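Local structure of Lmo0305 protein (3PJ0) at residues Leu39-Phe53 / Asp238-Asp250. The protein is a member of the beta-eliminating lyase family with the PLP-dependent aminotransferase fold, carrying a covalently bound pyridoxal phosphate. Sequence-based numbering, arbitrary orientation. Where two conformers were deposited one is given.
Sequences LESDIYGNGAVIEDF and DLISLYPYILSAD
Asp42 turns its carboxylate onto the backbone leading into helix 243-256. With chi1 at 55°, CG sits between its own N and carbonyl carbon, which lets OD2 take the N-H of Leu242 through its syn lone pair (2.8 Å to Leu242 N, nearly straight at 168°), while OD1 receives a weak, bent bond from Tyr243 N. A water accepts the N-H of Gly45 and approaches Asp42 OD2 and Leu239 O, which compete for its protons. Beside the carboxylate, Ser41 OG lies 2.7 Å from Ser241 OG and meets the edge of the Tyr243 ring. The type I' turn from Ile43 to Asn46 then brings Tyr44 across Ile240: Ile240 CA stands 3.8 Å from the ring centroid, over one face, a CH-pi contact, and Tyr44 N bonds Ile240 O at 3.0 Å. In this dimeric PLP-dependent fold the contact borders the second subunit, whose Tyr207 hydroxyl bonds Tyr44 OH. Farther along, the helical segments 48-53 and 243-250 pack at 43°. Ile246 CG2 lies 3.6 Å from Phe53 CB. The Phe53 ring receives Asp250 OD1 at its edge, in plane, 3.5 Å from CE1; the carboxylate, steeply inclined to the ring, also salt-bridges Lys56.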
ATOM      1  N   LEU A  39      17.446  12.545   3.983  1.00 12.85           N
ATOM      2  CA  LEU A  39      17.172  11.270   4.628  1.00 13.08           C
ATOM      3  C   LEU A  39      16.849  10.245   3.562  1.00 13.04           C
ATOM      4  O   LEU A  39      15.985  10.484   2.715  1.00 12.03           O
ATOM      5  CB  LEU A  39      16.001  11.361   5.619  1.00 13.30           C
ATOM      6  CG  LEU A  39      15.558  10.067   6.272  1.00 12.72           C
ATOM      7  CD1 LEU A  39      16.722   9.404   7.068  1.00 15.97           C
ATOM      8  CD2 LEU A  39      14.307  10.338   7.146  1.00 14.46           C
ATOM      9  N   GLU A  40      17.538   9.104   3.610  1.00 12.99           N
ATOM     10  CA  GLU A  40      17.348   8.098   2.600  1.00 13.91           C
ATOM     11  C   GLU A  40      16.048   7.334   2.793  1.00 12.38           C
ATOM     12  O   GLU A  40      15.660   6.989   3.890  1.00 12.20           O
ATOM     13  CB  GLU A  40      18.524   7.118   2.549  1.00 14.15           C
ATOM     14  CG  GLU A  40      19.822   7.708   1.977  1.00 17.08           C
ATOM     15  CD  GLU A  40      19.832   7.825   0.456  1.00 20.36           C
ATOM     16  OE1 GLU A  40      19.206   6.990  -0.242  1.00 23.91           O
ATOM     17  OE2 GLU A  40      20.496   8.746  -0.062  1.00 26.60           O
ATOM     18  N   SER A  41      15.414   7.047   1.669  1.00 12.06           N
ATOM     19  CA  SER A  41      14.247   6.235   1.653  1.00 11.68           C
ATOM     20  C   SER A  41      14.580   4.807   2.072  1.00 11.07           C
ATOM     21  O   SER A  41      15.692   4.296   1.830  1.00 11.04           O
ATOM     22  CB  SER A  41      13.664   6.164   0.228  1.00 11.73           C
ATOM     23  OG  SER A  41      12.556   5.255   0.184  1.00 12.44           O
ATOM     24  N   ASP A  42      13.586   4.186   2.693  1.00 10.96           N
ATOM     25  CA  ASP A  42      13.597   2.745   2.904  1.00 11.50           C
ATOM     26  C   ASP A  42      13.575   2.125   1.483  1.00 12.16           C
ATOM     27  O   ASP A  42      13.150   2.790   0.512  1.00 12.82           O
ATOM     28  CB  ASP A  42      12.393   2.283   3.743  1.00 11.52           C
ATOM     29  CG  ASP A  42      11.021   2.725   3.152  1.00 12.85           C
ATOM     30  OD1 ASP A  42      10.831   3.938   2.930  1.00 11.59           O
ATOM     31  OD2 ASP A  42      10.104   1.874   2.984  1.00 10.98           O
ATOM     32  N   ILE A  43      14.037   0.876   1.362  1.00 11.79           N
ATOM     33  CA  ILE A  43      14.097   0.152   0.102  1.00 11.95           C
ATOM     34  C   ILE A  43      13.541  -1.284   0.308  1.00 11.86           C
ATOM     35  O   ILE A  43      14.174  -2.119   0.977  1.00 10.54           O
ATOM     36  CB  ILE A  43      15.543   0.077  -0.397  1.00 13.15           C
ATOM     37  CG1 ILE A  43      16.130   1.494  -0.563  1.00 14.05           C
ATOM     38  CG2 ILE A  43      15.641  -0.779  -1.706  1.00 12.82           C
ATOM     39  CD1 ILE A  43      15.363   2.376  -1.538  1.00 18.97           C
ATOM     40  N   TYR A  44      12.342  -1.531  -0.220  1.00 10.93           N
ATOM     41  CA  TYR A  44      11.672  -2.840  -0.124  1.00 11.35           C
ATOM     42  C   TYR A  44      11.787  -3.477   1.255  1.00 11.13           C
ATOM     43  O   TYR A  44      12.307  -4.587   1.398  1.00  9.98           O
ATOM     44  CB  TYR A  44      12.193  -3.818  -1.195  1.00 11.14           C
ATOM     45  CG  TYR A  44      11.977  -3.338  -2.604  1.00 11.94           C
ATOM     46  CD1 TYR A  44      10.679  -3.169  -3.111  1.00 10.39           C
ATOM     47  CD2 TYR A  44      13.075  -3.041  -3.452  1.00 10.74           C
ATOM     48  CE1 TYR A  44      10.497  -2.728  -4.421  1.00 12.45           C
ATOM     49  CE2 TYR A  44      12.884  -2.572  -4.742  1.00 12.09           C
ATOM     50  CZ  TYR A  44      11.604  -2.419  -5.223  1.00 10.98           C
ATOM     51  OH  TYR A  44      11.423  -2.003  -6.525  1.00 11.03           O
ATOM     52  N   GLY A  45      11.318  -2.755   2.276  1.00 11.48           N
ATOM     53  CA  GLY A  45      11.309  -3.280   3.627  1.00 12.32           C
ATOM     54  C   GLY A  45      12.562  -3.135   4.482  1.00 13.53           C
ATOM     55  O   GLY A  45      12.530  -3.482   5.652  1.00 13.56           O
ATOM     56  N   ASN A  46      13.627  -2.570   3.921  1.00 14.16           N
ATOM     57  CA  ASN A  46      14.885  -2.407   4.628  1.00 15.33           C
ATOM     58  C   ASN A  46      15.308  -0.956   4.681  1.00 14.33           C
ATOM     59  O   ASN A  46      14.847  -0.151   3.903  1.00 13.50           O
ATOM     60  CB  ASN A  46      15.971  -3.217   3.942  1.00 15.83           C
ATOM     61  CG  ASN A  46      15.723  -4.727   4.047  1.00 20.30           C
ATOM     62  OD1 ASN A  46      15.495  -5.260   5.136  1.00 22.40           O
ATOM     63  ND2 ASN A  46      15.746  -5.404   2.906  1.00 21.65           N
ATOM     64  N   GLY A  47      16.226  -0.644   5.581  1.00 14.09           N
ATOM     65  CA  GLY A  47      16.702   0.719   5.737  1.00 13.96           C
ATOM     66  C   GLY A  47      16.342   1.316   7.079  1.00 13.75           C
ATOM     67  O   GLY A  47      15.278   1.030   7.636  1.00 12.51           O
ATOM     68  N   ALA A  48      17.186   2.212   7.581  1.00 14.06           N
ATOM     69  CA  ALA A  48      16.937   2.770   8.913  1.00 13.53           C
ATOM     70  C   ALA A  48      15.533   3.338   9.120  1.00 13.30           C
ATOM     71  O   ALA A  48      14.927   3.092  10.154  1.00 13.39           O
ATOM     72  CB  ALA A  48      18.001   3.849   9.261  1.00 15.10           C
ATOM     73  N   VAL A  49      14.995   4.076   8.146  1.00 12.16           N
ATOM     74  CA  VAL A  49      13.713   4.743   8.383  1.00 12.01           C
ATOM     75  C   VAL A  49      12.603   3.737   8.744  1.00 11.25           C
ATOM     76  O   VAL A  49      11.856   3.995   9.677  1.00 10.48           O
ATOM     77  CB  VAL A  49      13.268   5.730   7.261  1.00 11.79           C
ATOM     78  CG1 VAL A  49      13.104   5.044   5.929  1.00 14.35           C
ATOM     79  CG2 VAL A  49      11.940   6.404   7.648  1.00 14.34           C
ATOM     80  N   ILE A  50      12.544   2.595   8.053  1.00 10.41           N
ATOM     81  CA  ILE A  50      11.536   1.585   8.349  1.00 11.08           C
ATOM     82  C   ILE A  50      11.950   0.687   9.518  1.00 11.73           C
ATOM     83  O   ILE A  50      11.149   0.413  10.417  1.00 12.24           O
ATOM     84  CB  ILE A  50      11.145   0.744   7.089  0.58 10.66           C
ATOM     85  CG1 ILE A  50       9.938  -0.162   7.411  0.58 11.48           C
ATOM     86  CG2 ILE A  50      12.338  -0.066   6.554  0.58 11.45           C
ATOM     87  CD1 ILE A  50       9.418  -0.955   6.212  0.58 10.52           C
ATOM     88  N   GLU A  51      13.197   0.245   9.533  1.00 12.85           N
ATOM     89  CA  GLU A  51      13.676  -0.656  10.595  1.00 13.25           C
ATOM     90  C   GLU A  51      13.622  -0.031  11.977  1.00 12.98           C
ATOM     91  O   GLU A  51      13.235  -0.706  12.942  1.00 12.44           O
ATOM     92  CB  GLU A  51      15.098  -1.132  10.307  1.00 13.92           C
ATOM     93  CG  GLU A  51      15.189  -1.952   9.056  1.00 17.05           C
ATOM     94  CD  GLU A  51      16.576  -2.503   8.809  1.00 22.44           C
ATOM     95  OE1 GLU A  51      17.261  -2.797   9.828  1.00 25.86           O
ATOM     96  OE2 GLU A  51      16.943  -2.667   7.614  1.00 19.26           O
ATOM     97  N   ASP A  52      14.004   1.243  12.088  1.00 12.95           N
ATOM     98  CA  ASP A  52      13.940   1.929  13.367  1.00 13.94           C
ATOM     99  C   ASP A  52      12.494   2.051  13.865  1.00 13.41           C
ATOM    100  O   ASP A  52      12.253   1.908  15.054  1.00 12.78           O
ATOM    101  CB  ASP A  52      14.585   3.304  13.307  1.00 14.84           C
ATOM    102  CG  ASP A  52      16.098   3.239  13.030  1.00 16.38           C
ATOM    103  OD1 ASP A  52      16.659   2.149  12.937  1.00 19.92           O
ATOM    104  OD2 ASP A  52      16.694   4.299  12.840  1.00 20.91           O
ATOM    105  N   PHE A  53      11.543   2.322  12.962  1.00 12.06           N
ATOM    106  CA  PHE A  53      10.151   2.466  13.388  1.00 11.68           C
ATOM    107  C   PHE A  53       9.593   1.121  13.825  1.00 10.61           C
ATOM    108  O   PHE A  53       8.898   1.024  14.842  1.00 10.22           O
ATOM    109  CB  PHE A  53       9.276   3.072  12.295  1.00 11.31           C
ATOM    110  CG  PHE A  53       7.880   3.389  12.751  1.00 11.94           C
ATOM    111  CD1 PHE A  53       7.656   4.401  13.667  1.00 11.41           C
ATOM    112  CD2 PHE A  53       6.796   2.667  12.269  1.00 12.71           C
ATOM    113  CE1 PHE A  53       6.345   4.672  14.115  1.00 12.77           C
ATOM    114  CE2 PHE A  53       5.514   2.939  12.687  1.00 11.88           C
ATOM    115  CZ  PHE A  53       5.285   3.959  13.606  1.00 10.95           C
ATOM    116  N   ASP A 238       4.865  -4.852  -0.298  1.00  9.15           N
ATOM    117  CA  ASP A 238       6.299  -4.584  -0.089  1.00  9.70           C
ATOM    118  C   ASP A 238       6.705  -3.498  -1.061  1.00  9.80           C
ATOM    119  O   ASP A 238       7.430  -3.715  -2.020  1.00 10.60           O
ATOM    120  CB  ASP A 238       7.114  -5.871  -0.303  1.00 10.20           C
ATOM    121  CG  ASP A 238       8.579  -5.720   0.036  1.00 11.42           C
ATOM    122  OD1 ASP A 238       8.950  -4.942   0.958  1.00 12.96           O
ATOM    123  OD2 ASP A 238       9.381  -6.425  -0.627  1.00 11.91           O
ATOM    124  N   LEU A 239       6.214  -2.299  -0.816  1.00  9.72           N
ATOM    125  CA  LEU A 239       6.479  -1.198  -1.736  1.00  9.95           C
ATOM    126  C   LEU A 239       7.940  -0.796  -1.614  1.00 10.19           C
ATOM    127  O   LEU A 239       8.537  -0.926  -0.535  1.00  9.80           O
ATOM    128  CB  LEU A 239       5.557  -0.024  -1.389  1.00 10.63           C
ATOM    129  CG  LEU A 239       4.141   0.043  -2.004  1.00 13.71           C
ATOM    130  CD1 LEU A 239       3.357  -1.237  -1.974  1.00 10.54           C
ATOM    131  CD2 LEU A 239       3.331   1.189  -1.398  1.00 12.37           C
ATOM    132  N   ILE A 240       8.508  -0.274  -2.697  1.00 10.02           N
ATOM    133  CA  ILE A 240       9.883   0.201  -2.642  1.00 10.22           C
ATOM    134  C   ILE A 240      10.076   1.197  -1.490  1.00 10.21           C
ATOM    135  O   ILE A 240      11.012   1.064  -0.711  1.00 10.07           O
ATOM    136  CB  ILE A 240      10.407   0.816  -4.001  1.00  9.89           C
ATOM    137  CG1 ILE A 240      11.874   1.242  -3.852  1.00 10.59           C
ATOM    138  CG2 ILE A 240       9.568   2.032  -4.488  1.00  9.36           C
ATOM    139  CD1 ILE A 240      12.588   1.459  -5.174  1.00 12.67           C
ATOM    140  N   SER A 241       9.152   2.139  -1.351  1.00 10.33           N
ATOM    141  CA  SER A 241       9.293   3.224  -0.375  1.00  9.40           C
ATOM    142  C   SER A 241       8.003   3.458   0.395  1.00  9.08           C
ATOM    143  O   SER A 241       7.012   3.963  -0.189  1.00  9.54           O
ATOM    144  CB  SER A 241       9.633   4.525  -1.105  1.00 10.45           C
ATOM    145  OG  SER A 241      10.893   4.475  -1.754  1.00 10.50           O
ATOM    146  N   LEU A 242       8.022   3.095   1.664  1.00  8.97           N
ATOM    147  CA  LEU A 242       6.879   3.343   2.570  1.00  9.59           C
ATOM    148  C   LEU A 242       7.111   4.565   3.473  1.00  9.64           C
ATOM    149  O   LEU A 242       6.225   4.932   4.266  1.00 10.17           O
ATOM    150  CB  LEU A 242       6.603   2.092   3.428  1.00  8.77           C
ATOM    151  CG  LEU A 242       5.958   0.945   2.646  1.00 10.31           C
ATOM    152  CD1 LEU A 242       6.037  -0.387   3.423  1.00  9.81           C
ATOM    153  CD2 LEU A 242       4.487   1.254   2.251  1.00 10.26           C
ATOM    154  N   TYR A 243       8.252   5.243   3.339  1.00  9.14           N
ATOM    155  CA  TYR A 243       8.529   6.370   4.244  1.00  9.18           C
ATOM    156  C   TYR A 243       7.438   7.477   4.346  1.00  9.29           C
ATOM    157  O   TYR A 243       7.304   8.048   5.429  1.00  7.89           O
ATOM    158  CB  TYR A 243       9.905   7.017   3.987  1.00  9.46           C
ATOM    159  CG  TYR A 243       9.991   7.828   2.732  1.00  9.47           C
ATOM    160  CD1 TYR A 243       9.565   9.157   2.707  1.00 11.68           C
ATOM    161  CD2 TYR A 243      10.510   7.285   1.555  1.00  9.02           C
ATOM    162  CE1 TYR A 243       9.644   9.904   1.526  1.00 11.08           C
ATOM    163  CE2 TYR A 243      10.602   8.034   0.399  1.00  8.50           C
ATOM    164  CZ  TYR A 243      10.170   9.329   0.385  1.00  8.99           C
ATOM    165  OH  TYR A 243      10.251  10.081  -0.759  1.00  8.79           O
ATOM    166  N   PRO A 244       6.677   7.772   3.260  1.00  9.29           N
ATOM    167  CA  PRO A 244       5.674   8.817   3.490  1.00  9.23           C
ATOM    168  C   PRO A 244       4.698   8.500   4.624  1.00  9.23           C
ATOM    169  O   PRO A 244       4.300   9.411   5.384  1.00  9.68           O
ATOM    170  CB  PRO A 244       4.966   8.951   2.124  1.00  9.66           C
ATOM    171  CG  PRO A 244       5.994   8.491   1.117  1.00  9.90           C
ATOM    172  CD  PRO A 244       6.750   7.389   1.844  1.00  9.89           C
ATOM    173  N   TYR A 245       4.329   7.230   4.739  1.00  8.41           N
ATOM    174  CA  TYR A 245       3.434   6.766   5.791  0.50  8.66           C
ATOM    175  C   TYR A 245       4.208   6.496   7.079  1.00  8.70           C
ATOM    176  O   TYR A 245       3.706   6.737   8.143  1.00  8.75           O
ATOM    177  CB  TYR A 245       2.656   5.503   5.373  0.50  9.01           C
ATOM    178  CG  TYR A 245       1.776   5.658   4.164  0.50  8.83           C
ATOM    179  CD1 TYR A 245       0.972   6.777   3.993  0.50 10.34           C
ATOM    180  CD2 TYR A 245       1.714   4.664   3.205  0.50 10.97           C
ATOM    181  CE1 TYR A 245       0.156   6.914   2.866  0.50 11.30           C
ATOM    182  CE2 TYR A 245       0.891   4.786   2.081  0.50 12.03           C
ATOM    183  CZ  TYR A 245       0.118   5.911   1.925  0.50 11.65           C
ATOM    184  OH  TYR A 245      -0.683   6.025   0.813  0.50 11.03           O
ATOM    185  N   ILE A 246       5.450   6.013   6.993  1.00  8.49           N
ATOM    186  CA  ILE A 246       6.233   5.756   8.237  1.00  8.50           C
ATOM    187  C   ILE A 246       6.548   7.059   8.973  1.00  8.99           C
ATOM    188  O   ILE A 246       6.283   7.204  10.178  1.00  8.07           O
ATOM    189  CB  ILE A 246       7.565   5.004   7.957  1.00  8.03           C
ATOM    190  CG1 ILE A 246       7.288   3.601   7.412  1.00  8.71           C
ATOM    191  CG2 ILE A 246       8.434   4.868   9.242  1.00  9.09           C
ATOM    192  CD1 ILE A 246       8.495   3.038   6.670  1.00  9.39           C
ATOM    193  N   LEU A 247       7.086   8.030   8.242  1.00  9.14           N
ATOM    194  CA  LEU A 247       7.392   9.337   8.868  1.00  9.43           C
ATOM    195  C   LEU A 247       6.165  10.015   9.503  1.00  9.84           C
ATOM    196  O   LEU A 247       6.269  10.570  10.621  1.00 10.42           O
ATOM    197  CB  LEU A 247       8.108  10.268   7.907  1.00  9.41           C
ATOM    198  CG  LEU A 247       9.498   9.771   7.452  1.00 10.34           C
ATOM    199  CD1 LEU A 247      10.002  10.626   6.292  1.00 11.47           C
ATOM    200  CD2 LEU A 247      10.566   9.647   8.612  1.00 13.67           C
ATOM    201  N   SER A 248       5.042  10.045   8.769  1.00 10.15           N
ATOM    202  CA  SER A 248       3.812  10.623   9.289  1.00  9.99           C
ATOM    203  C   SER A 248       3.265   9.808  10.465  1.00 10.17           C
ATOM    204  O   SER A 248       2.767  10.405  11.431  1.00 10.54           O
ATOM    205  CB  SER A 248       2.746  10.806   8.200  1.00  9.11           C
ATOM    206  OG  SER A 248       2.548   9.613   7.482  1.00 10.39           O
ATOM    207  N   ALA A 249       3.365   8.476  10.399  1.00  9.99           N
ATOM    208  CA  ALA A 249       2.905   7.617  11.525  1.00 10.01           C
ATOM    209  C   ALA A 249       3.695   7.930  12.776  1.00  9.17           C
ATOM    210  O   ALA A 249       3.131   8.173  13.822  1.00  9.87           O
ATOM    211  CB  ALA A 249       3.036   6.105  11.192  1.00  9.20           C
ATOM    212  N   ASP A 250       4.998   8.016  12.638  1.00  9.67           N
ATOM    213  CA  ASP A 250       5.873   8.320  13.804  1.00  8.92           C
ATOM    214  C   ASP A 250       5.626   9.743  14.343  1.00  9.30           C
ATOM    215  O   ASP A 250       5.515   9.952  15.555  1.00  8.96           O
ATOM    216  CB  ASP A 250       7.323   8.102  13.420  1.00  9.40           C
ATOM    217  CG  ASP A 250       8.217   7.833  14.621  1.00 11.63           C
ATOM    218  OD1 ASP A 250       7.712   7.475  15.711  1.00 12.63           O
ATOM    219  OD2 ASP A 250       9.444   7.992  14.463  1.00 15.66           O
TER
HETATM  220  O   HOH W   1       9.630  -0.512   1.961  1.00 11.25           O
HETATM  221  O   HOH W   2      11.773  -7.200   0.097  1.00 17.11           O